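Local coordinates for protein glutamine synthetase (Streptomyces coelicolor, PDB 4BAX) that belongs to the glutamine synthetase family of multi-subunit enzymes, each chain pairing a beta-Grasp domain with a catalytic domain, at residues Ile113-Thr118 / Val199-Leu204; Glu192-Leu197 / Val325-Leu330. One frame throughout, in Å; residues are numbered along the deposited sequence.

Contact 1: Ile113-Thr118 / Val199-Leu204; sequences IEQEYT and VARWLL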
ATOM      1  N   ILE A 113       9.880  45.106  -2.949  1.00 33.42           N
ATOM      2  CA  ILE A 113       8.733  44.247  -2.647  1.00 32.94           C
ATOM      3  C   ILE A 113       9.121  42.938  -1.937  1.00 32.17           C
ATOM      4  O   ILE A 113      10.005  42.190  -2.385  1.00 32.01           O
ATOM      5  CB  ILE A 113       7.853  43.990  -3.919  1.00 21.53           C
ATOM      6  CG1 ILE A 113       7.475  45.348  -4.554  1.00 20.47           C
ATOM      7  CG2 ILE A 113       6.590  43.203  -3.576  1.00 21.85           C
ATOM      8  CD1 ILE A 113       6.799  45.248  -5.882  1.00 19.87           C
ATOM      9  N   GLU A 114       8.464  42.689  -0.803  1.00 31.44           N
ATOM     10  CA  GLU A 114       8.712  41.481  -0.037  1.00 30.74           C
ATOM     11  C   GLU A 114       7.583  40.502  -0.391  1.00 30.31           C
ATOM     12  O   GLU A 114       6.446  40.615   0.080  1.00 30.27           O
ATOM     13  CB  GLU A 114       8.707  41.813   1.449  1.00 30.67           C
ATOM     14  CG  GLU A 114       9.649  42.995   1.797  1.00 45.72           C
ATOM     15  CD  GLU A 114       9.636  43.369   3.282  1.00 46.03           C
ATOM     16  OE1 GLU A 114       8.703  42.940   4.009  1.00 46.19           O
ATOM     17  OE2 GLU A 114      10.567  44.084   3.727  1.00 46.07           O
ATOM     18  N   GLN A 115       7.923  39.519  -1.217  1.00 29.63           N
ATOM     19  CA  GLN A 115       6.922  38.683  -1.846  1.00 28.81           C
ATOM     20  C   GLN A 115       6.767  37.371  -1.133  1.00 30.07           C
ATOM     21  O   GLN A 115       7.685  36.550  -1.079  1.00 30.62           O
ATOM     22  CB  GLN A 115       7.311  38.420  -3.301  1.00 26.89           C
ATOM     23  CG  GLN A 115       6.482  37.335  -3.980  1.00 25.47           C
ATOM     24  CD  GLN A 115       5.078  37.803  -4.415  1.00 24.23           C
ATOM     25  OE1 GLN A 115       4.915  38.605  -5.367  1.00 23.37           O
ATOM     26  NE2 GLN A 115       4.056  37.275  -3.736  1.00 23.74           N
ATOM     27  N   GLU A 116       5.575  37.179  -0.587  1.00 30.57           N
ATOM     28  CA  GLU A 116       5.296  35.972   0.157  1.00 30.73           C
ATOM     29  C   GLU A 116       4.533  34.948  -0.688  1.00 29.51           C
ATOM     30  O   GLU A 116       3.813  35.301  -1.632  1.00 29.04           O
ATOM     31  CB  GLU A 116       4.519  36.310   1.439  1.00 31.98           C
ATOM     32  CG  GLU A 116       5.325  37.185   2.416  1.00 33.35           C
ATOM     33  CD  GLU A 116       4.568  37.522   3.707  1.00 34.42           C
ATOM     34  OE1 GLU A 116       3.316  37.413   3.723  1.00 34.80           O
ATOM     35  OE2 GLU A 116       5.240  37.869   4.715  1.00 34.60           O
ATOM     36  N   TYR A 117       4.691  33.679  -0.327  1.00 28.64           N
ATOM     37  CA  TYR A 117       3.986  32.602  -0.992  1.00 27.73           C
ATOM     38  C   TYR A 117       3.940  31.398  -0.083  1.00 26.98           C
ATOM     39  O   TYR A 117       4.784  31.266   0.808  1.00 26.75           O
ATOM     40  CB  TYR A 117       4.655  32.247  -2.317  1.00 27.95           C
ATOM     41  CG  TYR A 117       6.116  31.844  -2.165  1.00 28.25           C
ATOM     42  CD1 TYR A 117       7.119  32.801  -2.042  1.00 28.01           C
ATOM     43  CD2 TYR A 117       6.491  30.512  -2.135  1.00 28.53           C
ATOM     44  CE1 TYR A 117       8.442  32.440  -1.901  1.00 27.94           C
ATOM     45  CE2 TYR A 117       7.825  30.150  -1.996  1.00 28.52           C
ATOM     46  CZ  TYR A 117       8.789  31.114  -1.883  1.00 28.04           C
ATOM     47  OH  TYR A 117      10.106  30.732  -1.748  1.00 27.95           O
ATOM     48  N   THR A 118       3.011  30.488  -0.360  1.00 26.32           N
ATOM     49  CA  THR A 118       2.848  29.272   0.436  1.00 25.45           C
ATOM     50  C   THR A 118       2.905  28.039  -0.459  1.00 24.70           C
ATOM     51  O   THR A 118       2.248  28.006  -1.509  1.00 24.88           O
ATOM     52  CB  THR A 118       1.511  29.307   1.233  1.00 22.98           C
ATOM     53  OG1 THR A 118       1.337  30.608   1.832  1.00 22.95           O
ATOM     54  CG2 THR A 118       1.492  28.233   2.325  1.00 22.21           C
ATOM     55  N   VAL A 199       8.700  37.888 -13.473  1.00 25.73           N
ATOM     56  CA  VAL A 199       9.604  36.872 -13.942  1.00 24.98           C
ATOM     57  C   VAL A 199      10.001  35.961 -12.776  1.00 25.38           C
ATOM     58  O   VAL A 199      10.056  34.729 -12.894  1.00 25.47           O
ATOM     59  CB  VAL A 199      10.823  37.490 -14.628  1.00 23.91           C
ATOM     60  CG1 VAL A 199      11.848  36.413 -14.917  1.00 23.59           C
ATOM     61  CG2 VAL A 199      10.404  38.206 -15.915  1.00 23.33           C
ATOM     62  N   ALA A 200      10.240  36.585 -11.627  1.00 25.26           N
ATOM     63  CA  ALA A 200      10.577  35.830 -10.442  1.00 24.69           C
ATOM     64  C   ALA A 200       9.406  34.909 -10.003  1.00 24.66           C
ATOM     65  O   ALA A 200       9.637  33.770  -9.561  1.00 23.98           O
ATOM     66  CB  ALA A 200      11.025  36.770  -9.302  1.00 23.98           C
ATOM     67  N   ARG A 201       8.166  35.390 -10.149  1.00 24.45           N
ATOM     68  CA  ARG A 201       6.986  34.560  -9.888  1.00 24.27           C
ATOM     69  C   ARG A 201       6.962  33.405 -10.876  1.00 24.81           C
ATOM     70  O   ARG A 201       6.735  32.241 -10.514  1.00 25.86           O
ATOM     71  CB  ARG A 201       5.686  35.360 -10.019  1.00 24.00           C
ATOM     72  CG  ARG A 201       5.304  36.169  -8.778  1.00 23.83           C
ATOM     73  CD  ARG A 201       4.475  37.411  -9.175  1.00 23.89           C
ATOM     74  NE  ARG A 201       3.963  38.148  -8.017  1.00 23.72           N
ATOM     75  CZ  ARG A 201       2.777  38.762  -7.949  1.00 23.13           C
ATOM     76  NH1 ARG A 201       1.938  38.756  -8.986  1.00 22.94           N
ATOM     77  NH2 ARG A 201       2.431  39.400  -6.828  1.00 22.58           N
ATOM     78  N   TRP A 202       7.198  33.733 -12.135  1.00 24.05           N
ATOM     79  CA  TRP A 202       7.154  32.713 -13.155  1.00 24.19           C
ATOM     80  C   TRP A 202       8.221  31.662 -12.834  1.00 24.33           C
ATOM     81  O   TRP A 202       7.978  30.458 -12.981  1.00 24.60           O
ATOM     82  CB  TRP A 202       7.340  33.313 -14.564  1.00 24.50           C
ATOM     83  CG  TRP A 202       7.224  32.273 -15.644  1.00 25.07           C
ATOM     84  CD1 TRP A 202       6.072  31.899 -16.293  1.00 25.18           C
ATOM     85  CD2 TRP A 202       8.280  31.457 -16.197  1.00 25.15           C
ATOM     86  NE1 TRP A 202       6.349  30.897 -17.207  1.00 25.42           N
ATOM     87  CE2 TRP A 202       7.693  30.617 -17.173  1.00 25.35           C
ATOM     88  CE3 TRP A 202       9.654  31.349 -15.956  1.00 25.13           C
ATOM     89  CZ2 TRP A 202       8.438  29.699 -17.915  1.00 25.27           C
ATOM     90  CZ3 TRP A 202      10.382  30.435 -16.692  1.00 25.38           C
ATOM     91  CH2 TRP A 202       9.774  29.624 -17.661  1.00 25.29           C
ATOM     92  N   LEU A 203       9.382  32.112 -12.363  1.00 24.10           N
ATOM     93  CA  LEU A 203      10.463  31.205 -12.001  1.00 23.56           C
ATOM     94  C   LEU A 203      10.110  30.320 -10.791  1.00 23.25           C
ATOM     95  O   LEU A 203      10.564  29.162 -10.709  1.00 23.28           O
ATOM     96  CB  LEU A 203      11.739  31.992 -11.738  1.00 23.36           C
ATOM     97  CG  LEU A 203      12.514  32.461 -12.971  1.00 23.16           C
ATOM     98  CD1 LEU A 203      13.624  33.425 -12.546  1.00 23.64           C
ATOM     99  CD2 LEU A 203      13.107  31.287 -13.737  1.00 22.60           C
ATOM    100  N   LEU A 204       9.329  30.849  -9.846  1.00 22.63           N
ATOM    101  CA  LEU A 204       8.940  30.052  -8.679  1.00 22.60           C
ATOM    102  C   LEU A 204       8.024  28.881  -9.049  1.00 22.50           C
ATOM    103  O   LEU A 204       8.325  27.718  -8.738  1.00 21.49           O
ATOM    104  CB  LEU A 204       8.287  30.938  -7.616  1.00 22.75           C
ATOM    105  CG  LEU A 204       7.791  30.160  -6.377  1.00 22.78           C
ATOM    106  CD1 LEU A 204       8.918  29.566  -5.491  1.00 11.26           C
ATOM    107  CD2 LEU A 204       6.847  31.039  -5.552  1.00 22.26           C
TER

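Contact 2: Glu192-Leu197 / Val325-Leu330; sequences EVSDQL and VVTRLL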
ATOM      1  N   GLU A 192      11.117  48.383 -13.644  1.00 36.61           N
ATOM      2  CA  GLU A 192      12.110  47.339 -13.474  1.00 37.22           C
ATOM      3  C   GLU A 192      11.728  46.367 -12.332  1.00 35.49           C
ATOM      4  O   GLU A 192      11.859  45.142 -12.464  1.00 34.54           O
ATOM      5  CB  GLU A 192      13.512  47.939 -13.279  1.00 39.50           C
ATOM      6  CG  GLU A 192      14.659  46.931 -13.422  1.00 42.22           C
ATOM      7  CD  GLU A 192      14.891  46.415 -14.853  1.00 44.98           C
ATOM      8  OE1 GLU A 192      14.175  46.846 -15.790  1.00 46.31           O
ATOM      9  OE2 GLU A 192      15.772  45.535 -15.032  1.00 45.42           O
ATOM     10  N   VAL A 193      11.229  46.907 -11.229  1.00 34.87           N
ATOM     11  CA  VAL A 193      10.823  46.060 -10.116  1.00 34.64           C
ATOM     12  C   VAL A 193       9.641  45.152 -10.438  1.00 34.28           C
ATOM     13  O   VAL A 193       9.611  43.982 -10.030  1.00 33.95           O
ATOM     14  CB  VAL A 193      10.562  46.880  -8.825  1.00 29.81           C
ATOM     15  CG1 VAL A 193       9.161  47.511  -8.818  1.00 29.31           C
ATOM     16  CG2 VAL A 193      10.813  46.018  -7.589  1.00 29.79           C
ATOM     17  N   SER A 194       8.704  45.691 -11.218  1.00 33.92           N
ATOM     18  CA  SER A 194       7.489  44.997 -11.597  1.00 32.61           C
ATOM     19  C   SER A 194       7.774  43.886 -12.576  1.00 32.49           C
ATOM     20  O   SER A 194       7.240  42.774 -12.446  1.00 32.46           O
ATOM     21  CB  SER A 194       6.490  45.988 -12.206  1.00 31.77           C
ATOM     22  OG  SER A 194       5.895  46.846 -11.248  1.00 31.26           O
ATOM     23  N   ASP A 195       8.643  44.188 -13.535  1.00 32.25           N
ATOM     24  CA  ASP A 195       9.047  43.231 -14.550  1.00 31.86           C
ATOM     25  C   ASP A 195       9.789  42.069 -13.906  1.00 31.61           C
ATOM     26  O   ASP A 195       9.504  40.905 -14.227  1.00 32.08           O
ATOM     27  CB  ASP A 195       9.934  43.895 -15.607  1.00 32.02           C
ATOM     28  CG  ASP A 195       9.143  44.806 -16.545  1.00 32.68           C
ATOM     29  OD1 ASP A 195       7.902  44.647 -16.635  1.00 32.71           O
ATOM     30  OD2 ASP A 195       9.751  45.694 -17.189  1.00 33.17           O
ATOM     31  N   GLN A 196      10.715  42.367 -12.987  1.00 30.71           N
ATOM     32  CA  GLN A 196      11.534  41.314 -12.363  1.00 29.62           C
ATOM     33  C   GLN A 196      10.701  40.387 -11.463  1.00 28.88           C
ATOM     34  O   GLN A 196      10.870  39.166 -11.499  1.00 28.87           O
ATOM     35  CB  GLN A 196      12.716  41.920 -11.577  1.00 29.37           C
ATOM     36  CG  GLN A 196      13.759  42.678 -12.417  1.00 29.91           C
ATOM     37  CD  GLN A 196      15.114  42.872 -11.710  1.00 30.33           C
ATOM     38  OE1 GLN A 196      15.358  42.302 -10.646  1.00 30.55           O
ATOM     39  NE2 GLN A 196      16.010  43.657 -12.328  1.00 30.27           N
ATOM     40  N   LEU A 197       9.746  40.970 -10.739  1.00 28.16           N
ATOM     41  CA  LEU A 197       8.855  40.225  -9.850  1.00 27.52           C
ATOM     42  C   LEU A 197       7.971  39.221 -10.611  1.00 27.84           C
ATOM     43  O   LEU A 197       7.757  38.071 -10.147  1.00 27.40           O
ATOM     44  CB  LEU A 197       7.987  41.192  -9.029  1.00 26.70           C
ATOM     45  CG  LEU A 197       6.974  40.528  -8.083  1.00 25.87           C
ATOM     46  CD1 LEU A 197       7.663  39.516  -7.162  1.00 25.28           C
ATOM     47  CD2 LEU A 197       6.209  41.552  -7.241  1.00 25.54           C
ATOM     48  N   VAL A 325       0.217  47.433 -10.855  1.00 28.08           N
ATOM     49  CA  VAL A 325      -0.840  48.201 -10.216  1.00 28.08           C
ATOM     50  C   VAL A 325      -0.447  48.890  -8.893  1.00 28.18           C
ATOM     51  O   VAL A 325      -0.631  50.101  -8.742  1.00 28.50           O
ATOM     52  CB  VAL A 325      -2.110  47.319 -10.040  1.00 20.67           C
ATOM     53  CG1 VAL A 325      -3.220  48.078  -9.330  1.00 20.50           C
ATOM     54  CG2 VAL A 325      -2.573  46.803 -11.408  1.00 20.52           C
ATOM     55  N   VAL A 326       0.134  48.140  -7.958  1.00 27.97           N
ATOM     56  CA  VAL A 326       0.502  48.715  -6.666  1.00 27.73           C
ATOM     57  C   VAL A 326       1.552  49.811  -6.838  1.00 27.88           C
ATOM     58  O   VAL A 326       1.465  50.873  -6.209  1.00 27.81           O
ATOM     59  CB  VAL A 326       0.921  47.643  -5.621  1.00 19.59           C
ATOM     60  CG1 VAL A 326       2.114  46.785  -6.111  1.00 19.68           C
ATOM     61  CG2 VAL A 326       1.190  48.285  -4.280  1.00 19.29           C
ATOM     62  N   THR A 327       2.499  49.579  -7.744  1.00 28.63           N
ATOM     63  CA  THR A 327       3.519  50.588  -8.026  1.00 29.69           C
ATOM     64  C   THR A 327       2.886  51.844  -8.657  1.00 30.36           C
ATOM     65  O   THR A 327       3.180  52.969  -8.227  1.00 31.10           O
ATOM     66  CB  THR A 327       4.666  50.052  -8.958  1.00 32.59           C
ATOM     67  OG1 THR A 327       4.121  49.460 -10.146  1.00 32.63           O
ATOM     68  CG2 THR A 327       5.579  49.055  -8.236  1.00 32.47           C
ATOM     69  N   ARG A 328       1.956  51.655  -9.601  1.00 30.21           N
ATOM     70  CA  ARG A 328       1.314  52.796 -10.276  1.00 30.70           C
ATOM     71  C   ARG A 328       0.560  53.670  -9.271  1.00 30.84           C
ATOM     72  O   ARG A 328       0.702  54.906  -9.272  1.00 30.64           O
ATOM     73  CB  ARG A 328       0.355  52.312 -11.372  1.00 31.02           C
ATOM     74  CG  ARG A 328      -0.077  53.405 -12.367  1.00 31.73           C
ATOM     75  CD  ARG A 328      -1.591  53.591 -12.469  1.00 32.36           C
ATOM     76  NE  ARG A 328      -2.270  52.311 -12.594  1.00 33.44           N
ATOM     77  CZ  ARG A 328      -3.541  52.103 -12.271  1.00 34.40           C
ATOM     78  NH1 ARG A 328      -4.284  53.102 -11.817  1.00 34.64           N
ATOM     79  NH2 ARG A 328      -4.075  50.890 -12.416  1.00 34.82           N
ATOM     80  N   LEU A 329      -0.203  53.005  -8.399  1.00 30.63           N
ATOM     81  CA  LEU A 329      -1.056  53.651  -7.418  1.00 30.43           C
ATOM     82  C   LEU A 329      -0.257  54.449  -6.388  1.00 30.41           C
ATOM     83  O   LEU A 329      -0.635  55.573  -6.023  1.00 29.98           O
ATOM     84  CB  LEU A 329      -1.911  52.600  -6.708  1.00 30.52           C
ATOM     85  CG  LEU A 329      -3.037  51.966  -7.518  1.00 30.59           C
ATOM     86  CD1 LEU A 329      -3.754  50.907  -6.698  1.00 30.87           C
ATOM     87  CD2 LEU A 329      -3.999  53.053  -7.967  1.00 30.47           C
ATOM     88  N   LEU A 330       0.833  53.854  -5.909  1.00 30.99           N
ATOM     89  CA  LEU A 330       1.683  54.523  -4.933  1.00 31.66           C
ATOM     90  C   LEU A 330       2.338  55.756  -5.548  1.00 31.96           C
ATOM     91  O   LEU A 330       2.412  56.801  -4.907  1.00 31.95           O
ATOM     92  CB  LEU A 330       2.737  53.567  -4.385  1.00 31.55           C
ATOM     93  CG  LEU A 330       2.155  52.662  -3.302  1.00 31.54           C
ATOM     94  CD1 LEU A 330       3.118  51.520  -2.946  1.00 31.36           C
ATOM     95  CD2 LEU A 330       1.782  53.505  -2.068  1.00 31.57           C
TER

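Contact 1: Ile113-Thr118 / Val199-Leu204
Gln115 and Arg201 meet at about a right angle, one reaching from strand 110-121, the other from helix 190-210. The guanidinium comes side-on and gives two N-H groups to one oxygen: NE of Arg201 lies 2.9 Å from OE1 of Gln115, and NH2 of Arg201 is 3.0 Å from the same OE1. That oxygen sits in the guanidinium plane, but the amide is turned 64° against it; NH2 lies in the carbonyl plane, on a lone pair, while NE stands above it. A bend in the Gln115 chain (chi2 78°) turns the amide forward along the strand, where NE2 of Gln115 donates to O of Glu116 at 2.9 Å. A further bond from NE2 to Ala319 O probably fixes the rotation of the amide. Two residues along the strand and three along the helix, Leu204 lays its CD2 over one face of the Tyr117 ring, 3.6 Å from the centroid, a CH-pi contact; CD1 of Leu204 lies 3.7 Å from CE2 of Tyr117. All four residues are buried. The Arg201 charge, which also meets Val321 O through NH2 and the Trp198 ring by cation-pi, is probably eased by neutral oxygens and an aromatic face.

Contact 2: Glu192-Leu197 / Val325-Leu330
No flat group enters the meeting of Val193 and Ser194 with Thr327: there is no ring, amide or carboxylate face between the two helices, only methyls and hydroxyls. Thr327 is the hub, pointing toward helix 190-210 and touching two successive residues there with its two branches. Its methyl CG2 lies 3.9 Å from CG1 of Val193, the two side chains running antiparallel past one another. Its hydroxyl OG1 comes to 3.3 Å from OG of Ser194, and that serine oxygen is also 3.7 Å from CG2 of Thr327. The split follows from the threonine torsion: at chi1 52°, OG1 lies between the backbone N and the carbonyl carbon and CG2 beside the N, which sends OG1 to the serine and CG2 to the valine, with CG2 also near the serine OG. The hydroxyls have firm partners in their own helices, Ser194 OG bonding to Pro190 O and Thr327 OG1 to Pro323 O, one turn back in each case. Such bonds give each buried hydroxyl a partner within its own helix. With side chains this small, the backbones come close, the CA atoms of Ser194 and Thr327 being 7.7 Å apart, although the area shared is modest.

Asp195 adds a second link between the helices, accepting from Tyr324 OH at the start of helix 323-341, and forms a salt bridge to Arg94 of helix 94-103. Leu97 of helix 94-103 packs on both Ser194 and Thr327, so a third helix lies against the seam. Toward the sheet, Phe111 of strand 110-121 touches both Val193 and Leu330, and Val193 also reaches Val185 and Leu188 of strand 180-188; the helix pair therefore sits between helix 94-103 and the strands of the catalytic domain.

In the fold
Past the N-terminal sheet and helix 94-103, strand 110-121 is the first element used and waits some 80 residues for its partner: contact 1 closes a loop that takes in helix 152-164 and strands 169-174 and 180-188 before helix 190-210 returns to it. Contact 2 starts earlier on that same helix and closes a longer loop of 127 residues, ending at helix 323-341. The segments alternate along the chain, so the two loops cross rather than nest. Helix 190-210 is common to both; the centres lie about 13 Å apart, and Leu197 of segment 192-197 packs on Ile113 and Gln115. Together they tie strand 110-121 and the C-terminal helix to one helix.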